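Local coordinates for protein Rv3303c-lpdA (Mycobacterium tuberculosis, PDB 1XDI) that uses FAD to pass electrons from NADH or NADPH to quinones such as menadione, as a homotetrameric member of the flavoprotein disulfide reductase family, at residues I158-L170 with R245-L257. Residues are numbered along the deposited sequence; the frame is centred on the assembly and turned at random.
Sequences ILPSAQPDGERIL and RAASVTRTGAGVL
Arg251 reaches out of the strand 246-251 to two acids of the loop 158-168. Glu167 OE1 meets Arg251 NH2 at 2.6 Å at the edge of the guanidinium, near its plane, whereas Asp165 OD2, 3.1 Å from Arg251 NE, lies well out of that plane and attracts by charge alone. The other oxygen, Asp165 OD1, accepts Arg168 N on its syn side, an Asx motif, and also Ile169 N from above the carboxylate plane. Asp165 CG sits between its own backbone N and carbonyl carbon (chi1 67°), which turns the carboxylate back over these amides; a short acid can thus shape the turn and still face Arg251.

Arg168, extended from CG to NE, runs across Arg251 at about a right angle. Its guanidinium has Arg251 NH2 over one face and Ala254 O over the opposite one, while Arg168 NH1 comes within 2.7 Å of Thr252 O. A long cationic side chain suits this reach.

At the other end hydrogen bonds take over. Val249 N donates to Ser161 O (2.8 Å, 165° at the hydrogen), and the short Ser161 hydroxyl, through OG, reaches Ala247 O from above the carbonyl plane, beside the classic beta bulge where Ala247 and Ser248 face Thr259.

Apolar groups fill the middle: the methyl of Ala162, small enough for the backbones to approach closely, lies against Val249, and the longer Ile169 extends CD1 to Val256 CG2 at 3.6 Å. Val249 and Val256 also touch Ala271 of the neighbouring strand 270-273.

Directional hydrogen bonds thus fix the loop before edge strand 169-171 of the parallel Rossmann-type sheet against the antiparallel three-stranded sheet at one end, while at the other the acids and carbonyls probably offset the closeness of two arginines.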
ATOM      1  N   ILE A 158      44.647  -8.271 -13.843  1.00  7.00           N
ATOM      2  CA  ILE A 158      46.028  -7.931 -13.992  1.00  8.53           C
ATOM      3  C   ILE A 158      46.456  -7.893 -15.431  1.00 11.00           C
ATOM      4  O   ILE A 158      46.234  -8.870 -16.171  1.00 11.48           O
ATOM      5  CB  ILE A 158      46.933  -8.969 -13.290  1.00  8.49           C
ATOM      6  CG1 ILE A 158      46.822  -8.850 -11.787  1.00  6.33           C
ATOM      7  CG2 ILE A 158      48.418  -8.744 -13.644  1.00  8.57           C
ATOM      8  CD1 ILE A 158      47.784  -9.834 -11.170  1.00  6.38           C
ATOM      9  N   LEU A 159      47.093  -6.783 -15.825  1.00 12.02           N
ATOM     10  CA  LEU A 159      47.608  -6.636 -17.184  1.00 12.93           C
ATOM     11  C   LEU A 159      49.017  -7.260 -17.163  1.00 14.18           C
ATOM     12  O   LEU A 159      49.867  -6.852 -16.382  1.00 16.18           O
ATOM     13  CB  LEU A 159      47.693  -5.158 -17.536  1.00 13.79           C
ATOM     14  CG  LEU A 159      47.910  -4.859 -19.020  1.00 15.24           C
ATOM     15  CD1 LEU A 159      46.692  -5.336 -19.821  1.00 13.19           C
ATOM     16  CD2 LEU A 159      48.150  -3.355 -19.220  1.00 13.56           C
ATOM     17  N   PRO A 160      49.280  -8.292 -17.972  1.00 15.41           N
ATOM     18  CA  PRO A 160      50.657  -8.771 -17.834  1.00 15.94           C
ATOM     19  C   PRO A 160      51.740  -7.752 -18.200  1.00 17.79           C
ATOM     20  O   PRO A 160      52.901  -7.888 -17.814  1.00 19.17           O
ATOM     21  CB  PRO A 160      50.673 -10.022 -18.690  1.00 13.86           C
ATOM     22  CG  PRO A 160      49.491  -9.866 -19.594  1.00 14.27           C
ATOM     23  CD  PRO A 160      48.461  -9.261 -18.718  1.00 14.51           C
ATOM     24  N   SER A 161      51.382  -6.702 -18.909  1.00 18.73           N
ATOM     25  CA  SER A 161      52.417  -5.745 -19.221  1.00 19.87           C
ATOM     26  C   SER A 161      52.559  -4.644 -18.160  1.00 21.28           C
ATOM     27  O   SER A 161      53.167  -3.596 -18.392  1.00 22.40           O
ATOM     28  CB  SER A 161      52.158  -5.146 -20.605  1.00 20.15           C
ATOM     29  OG  SER A 161      50.860  -4.634 -20.752  1.00 19.90           O
ATOM     30  N   ALA A 162      51.988  -4.880 -16.985  1.00 22.62           N
ATOM     31  CA  ALA A 162      52.038  -3.914 -15.891  1.00 22.26           C
ATOM     32  C   ALA A 162      51.651  -4.689 -14.670  1.00 22.77           C
ATOM     33  O   ALA A 162      50.622  -4.450 -14.038  1.00 22.34           O
ATOM     34  CB  ALA A 162      51.081  -2.758 -16.114  1.00 21.31           C
ATOM     35  N   GLN A 163      52.488  -5.669 -14.372  1.00 23.59           N
ATOM     36  CA  GLN A 163      52.285  -6.507 -13.216  1.00 24.22           C
ATOM     37  C   GLN A 163      52.595  -5.711 -11.962  1.00 21.89           C
ATOM     38  O   GLN A 163      53.651  -5.103 -11.860  1.00 22.09           O
ATOM     39  CB  GLN A 163      53.198  -7.726 -13.343  1.00 26.87           C
ATOM     40  CG  GLN A 163      52.802  -8.604 -14.531  1.00 31.65           C
ATOM     41  CD  GLN A 163      52.274  -9.982 -14.110  1.00 35.09           C
ATOM     42  OE1 GLN A 163      51.612 -10.143 -13.053  1.00 36.62           O
ATOM     43  NE2 GLN A 163      52.544 -10.987 -14.944  1.00 37.48           N
ATOM     44  N   PRO A 164      51.658  -5.686 -11.001  1.00 20.15           N
ATOM     45  CA  PRO A 164      51.760  -4.986  -9.711  1.00 19.33           C
ATOM     46  C   PRO A 164      53.008  -5.464  -9.046  1.00 19.02           C
ATOM     47  O   PRO A 164      53.420  -6.600  -9.243  1.00 18.90           O
ATOM     48  CB  PRO A 164      50.560  -5.470  -8.945  1.00 17.98           C
ATOM     49  CG  PRO A 164      49.587  -5.678 -10.004  1.00 18.22           C
ATOM     50  CD  PRO A 164      50.347  -6.318 -11.127  1.00 19.16           C
ATOM     51  N   ASP A 165      53.630  -4.628  -8.244  1.00 18.25           N
ATOM     52  CA  ASP A 165      54.846  -5.111  -7.630  1.00 17.95           C
ATOM     53  C   ASP A 165      54.908  -4.771  -6.187  1.00 17.76           C
ATOM     54  O   ASP A 165      55.909  -5.011  -5.540  1.00 16.98           O
ATOM     55  CB  ASP A 165      56.063  -4.529  -8.360  1.00 18.54           C
ATOM     56  CG  ASP A 165      56.211  -3.016  -8.189  1.00 20.00           C
ATOM     57  OD1 ASP A 165      55.342  -2.343  -7.566  1.00 21.96           O
ATOM     58  OD2 ASP A 165      57.220  -2.497  -8.696  1.00 18.34           O
ATOM     59  N   GLY A 166      53.839  -4.195  -5.674  1.00 17.48           N
ATOM     60  CA  GLY A 166      53.845  -3.818  -4.290  1.00 17.01           C
ATOM     61  C   GLY A 166      54.538  -2.502  -4.019  1.00 17.60           C
ATOM     62  O   GLY A 166      54.158  -1.804  -3.099  1.00 17.46           O
ATOM     63  N   GLU A 167      55.540  -2.111  -4.790  1.00 18.69           N
ATOM     64  CA  GLU A 167      56.217  -0.868  -4.446  1.00 20.37           C
ATOM     65  C   GLU A 167      55.811   0.349  -5.251  1.00 19.92           C
ATOM     66  O   GLU A 167      55.465   1.387  -4.691  1.00 19.35           O
ATOM     67  CB  GLU A 167      57.740  -1.002  -4.594  1.00 24.24           C
ATOM     68  CG  GLU A 167      58.452  -2.178  -3.905  1.00 28.85           C
ATOM     69  CD  GLU A 167      59.872  -2.384  -4.475  1.00 30.93           C
ATOM     70  OE1 GLU A 167      60.574  -1.331  -4.601  1.00 30.92           O
ATOM     71  OE2 GLU A 167      60.261  -3.565  -4.787  1.00 29.64           O
ATOM     72  N   ARG A 168      55.882   0.201  -6.574  1.00 19.92           N
ATOM     73  CA  ARG A 168      55.615   1.269  -7.526  1.00 18.90           C
ATOM     74  C   ARG A 168      54.441   1.014  -8.468  1.00 17.90           C
ATOM     75  O   ARG A 168      53.749   1.967  -8.861  1.00 16.23           O
ATOM     76  CB  ARG A 168      56.886   1.514  -8.335  1.00 21.24           C
ATOM     77  CG  ARG A 168      58.055   2.016  -7.522  1.00 22.99           C
ATOM     78  CD  ARG A 168      59.199   2.317  -8.457  1.00 26.92           C
ATOM     79  NE  ARG A 168      60.448   2.535  -7.746  1.00 28.97           N
ATOM     80  CZ  ARG A 168      61.657   2.402  -8.287  1.00 29.94           C
ATOM     81  NH1 ARG A 168      61.820   2.046  -9.569  1.00 26.83           N
ATOM     82  NH2 ARG A 168      62.713   2.616  -7.513  1.00 32.08           N
ATOM     83  N   ILE A 169      54.254  -0.256  -8.847  1.00 16.48           N
ATOM     84  CA  ILE A 169      53.141  -0.684  -9.702  1.00 15.72           C
ATOM     85  C   ILE A 169      52.182  -1.208  -8.621  1.00 16.49           C
ATOM     86  O   ILE A 169      52.489  -2.240  -7.988  1.00 16.65           O
ATOM     87  CB  ILE A 169      53.522  -1.871 -10.653  1.00 13.71           C
ATOM     88  CG1 ILE A 169      54.783  -1.582 -11.451  1.00  9.38           C
ATOM     89  CG2 ILE A 169      52.386  -2.101 -11.625  1.00 15.29           C
ATOM     90  CD1 ILE A 169      54.627  -0.417 -12.273  1.00  7.28           C
ATOM     91  N   LEU A 170      51.054  -0.519  -8.384  1.00 15.05           N
ATOM     92  CA  LEU A 170      50.123  -0.929  -7.305  1.00 14.69           C
ATOM     93  C   LEU A 170      48.705  -1.274  -7.657  1.00 14.12           C
ATOM     94  O   LEU A 170      48.137  -0.647  -8.525  1.00 15.62           O
ATOM     95  CB  LEU A 170      49.995   0.176  -6.282  1.00 14.62           C
ATOM     96  CG  LEU A 170      51.270   0.842  -5.794  1.00 14.78           C
ATOM     97  CD1 LEU A 170      50.908   1.891  -4.766  1.00 15.76           C
ATOM     98  CD2 LEU A 170      52.170  -0.198  -5.149  1.00 16.46           C
ATOM     99  N   ARG A 245      44.431   3.935 -23.239  1.00 18.15           N
ATOM    100  CA  ARG A 245      44.593   2.707 -22.488  1.00 21.20           C
ATOM    101  C   ARG A 245      46.108   2.550 -22.276  1.00 21.12           C
ATOM    102  O   ARG A 245      46.929   2.958 -23.122  1.00 20.28           O
ATOM    103  CB  ARG A 245      44.057   1.506 -23.267  1.00 25.61           C
ATOM    104  CG  ARG A 245      42.615   1.595 -23.829  1.00 33.25           C
ATOM    105  CD  ARG A 245      42.190   0.202 -24.443  1.00 40.07           C
ATOM    106  NE  ARG A 245      40.946   0.226 -25.236  1.00 46.55           N
ATOM    107  CZ  ARG A 245      40.389  -0.848 -25.827  1.00 49.69           C
ATOM    108  NH1 ARG A 245      40.969  -2.051 -25.709  1.00 49.98           N
ATOM    109  NH2 ARG A 245      39.257  -0.729 -26.550  1.00 50.64           N
ATOM    110  N   ALA A 246      46.492   1.976 -21.146  1.00 19.31           N
ATOM    111  CA  ALA A 246      47.897   1.797 -20.909  1.00 18.75           C
ATOM    112  C   ALA A 246      48.414   0.542 -21.624  1.00 19.10           C
ATOM    113  O   ALA A 246      48.018  -0.578 -21.306  1.00 20.47           O
ATOM    114  CB  ALA A 246      48.143   1.709 -19.442  1.00 18.73           C
ATOM    115  N   ALA A 247      49.298   0.740 -22.597  1.00 18.03           N
ATOM    116  CA  ALA A 247      49.923  -0.336 -23.353  1.00 15.22           C
ATOM    117  C   ALA A 247      50.838  -1.146 -22.419  1.00 15.71           C
ATOM    118  O   ALA A 247      51.055  -2.336 -22.619  1.00 14.84           O
ATOM    119  CB  ALA A 247      50.714   0.267 -24.476  1.00 13.81           C
ATOM    120  N   SER A 248      51.369  -0.495 -21.380  1.00 16.90           N
ATOM    121  CA  SER A 248      52.225  -1.169 -20.394  1.00 16.45           C
ATOM    122  C   SER A 248      52.626  -0.227 -19.260  1.00 17.18           C
ATOM    123  O   SER A 248      52.481   0.995 -19.390  1.00 18.68           O
ATOM    124  CB  SER A 248      53.501  -1.634 -21.060  1.00 15.59           C
ATOM    125  OG  SER A 248      54.509  -0.656 -20.857  1.00 15.18           O
ATOM    126  N   VAL A 249      53.147  -0.770 -18.159  1.00 16.86           N
ATOM    127  CA  VAL A 249      53.633   0.074 -17.061  1.00 16.65           C
ATOM    128  C   VAL A 249      54.969  -0.484 -16.595  1.00 19.12           C
ATOM    129  O   VAL A 249      55.037  -1.506 -15.909  1.00 19.53           O
ATOM    130  CB  VAL A 249      52.679   0.134 -15.845  1.00 14.04           C
ATOM    131  CG1 VAL A 249      53.372   0.799 -14.723  1.00 11.17           C
ATOM    132  CG2 VAL A 249      51.448   0.905 -16.169  1.00  9.52           C
ATOM    133  N   THR A 250      56.033   0.208 -16.989  1.00 22.03           N
ATOM    134  CA  THR A 250      57.423  -0.159 -16.689  1.00 23.52           C
ATOM    135  C   THR A 250      57.918   0.562 -15.466  1.00 22.88           C
ATOM    136  O   THR A 250      57.412   1.620 -15.099  1.00 21.79           O
ATOM    137  CB  THR A 250      58.355   0.295 -17.811  1.00 25.14           C
ATOM    138  OG1 THR A 250      57.819  -0.114 -19.068  1.00 28.14           O
ATOM    139  CG2 THR A 250      59.737  -0.275 -17.627  1.00 26.93           C
ATOM    140  N   ARG A 251      58.965   0.010 -14.879  1.00 23.23           N
ATOM    141  CA  ARG A 251      59.582   0.620 -13.719  1.00 24.26           C
ATOM    142  C   ARG A 251      60.847   1.385 -14.090  1.00 24.37           C
ATOM    143  O   ARG A 251      61.785   0.837 -14.635  1.00 24.08           O
ATOM    144  CB  ARG A 251      59.907  -0.445 -12.712  1.00 25.29           C
ATOM    145  CG  ARG A 251      59.713   0.044 -11.343  1.00 27.85           C
ATOM    146  CD  ARG A 251      59.470  -1.105 -10.436  1.00 30.97           C
ATOM    147  NE  ARG A 251      59.676  -0.703  -9.054  1.00 32.45           N
ATOM    148  CZ  ARG A 251      60.686  -1.117  -8.310  1.00 32.22           C
ATOM    149  NH1 ARG A 251      61.595  -1.954  -8.809  1.00 34.38           N
ATOM    150  NH2 ARG A 251      60.775  -0.698  -7.064  1.00 33.30           N
ATOM    151  N   THR A 252      60.867   2.674 -13.814  1.00 25.51           N
ATOM    152  CA  THR A 252      62.039   3.455 -14.165  1.00 26.36           C
ATOM    153  C   THR A 252      62.925   3.632 -12.971  1.00 27.06           C
ATOM    154  O   THR A 252      62.759   2.989 -11.938  1.00 28.79           O
ATOM    155  CB  THR A 252      61.668   4.852 -14.666  1.00 25.34           C
ATOM    156  OG1 THR A 252      61.364   5.708 -13.554  1.00 26.51           O
ATOM    157  CG2 THR A 252      60.485   4.768 -15.545  1.00 25.21           C
ATOM    158  N   GLY A 253      63.867   4.538 -13.136  1.00 28.00           N
ATOM    159  CA  GLY A 253      64.806   4.838 -12.089  1.00 29.03           C
ATOM    160  C   GLY A 253      64.152   4.833 -10.737  1.00 30.04           C
ATOM    161  O   GLY A 253      64.152   3.820 -10.039  1.00 30.38           O
ATOM    162  N   ALA A 254      63.567   5.956 -10.357  1.00 30.71           N
ATOM    163  CA  ALA A 254      62.949   5.995  -9.050  1.00 31.17           C
ATOM    164  C   ALA A 254      61.436   6.035  -9.159  1.00 30.81           C
ATOM    165  O   ALA A 254      60.723   5.900  -8.165  1.00 31.60           O
ATOM    166  CB  ALA A 254      63.459   7.191  -8.299  1.00 32.60           C
ATOM    167  N   GLY A 255      60.940   6.205 -10.376  1.00 29.56           N
ATOM    168  CA  GLY A 255      59.501   6.259 -10.535  1.00 26.66           C
ATOM    169  C   GLY A 255      58.899   5.119 -11.318  1.00 24.57           C
ATOM    170  O   GLY A 255      59.209   3.935 -11.124  1.00 24.54           O
ATOM    171  N   VAL A 256      58.053   5.511 -12.254  1.00 21.62           N
ATOM    172  CA  VAL A 256      57.336   4.570 -13.078  1.00 17.59           C
ATOM    173  C   VAL A 256      57.063   5.189 -14.472  1.00 16.85           C
ATOM    174  O   VAL A 256      56.736   6.388 -14.585  1.00 15.13           O
ATOM    175  CB  VAL A 256      56.045   4.223 -12.310  1.00 15.35           C
ATOM    176  CG1 VAL A 256      54.840   4.442 -13.148  1.00 12.81           C
ATOM    177  CG2 VAL A 256      56.152   2.839 -11.783  1.00 14.08           C
ATOM    178  N   LEU A 257      57.219   4.386 -15.534  1.00 15.15           N
ATOM    179  CA  LEU A 257      56.951   4.888 -16.895  1.00 14.01           C
ATOM    180  C   LEU A 257      55.661   4.315 -17.441  1.00 13.78           C
ATOM    181  O   LEU A 257      55.597   3.113 -17.747  1.00 13.63           O
ATOM    182  CB  LEU A 257      58.094   4.537 -17.886  1.00 13.13           C
ATOM    183  CG  LEU A 257      57.888   5.069 -19.321  1.00 10.92           C
ATOM    184  CD1 LEU A 257      57.885   6.592 -19.247  1.00 12.28           C
ATOM    185  CD2 LEU A 257      58.933   4.593 -20.275  1.00  6.59           C
TER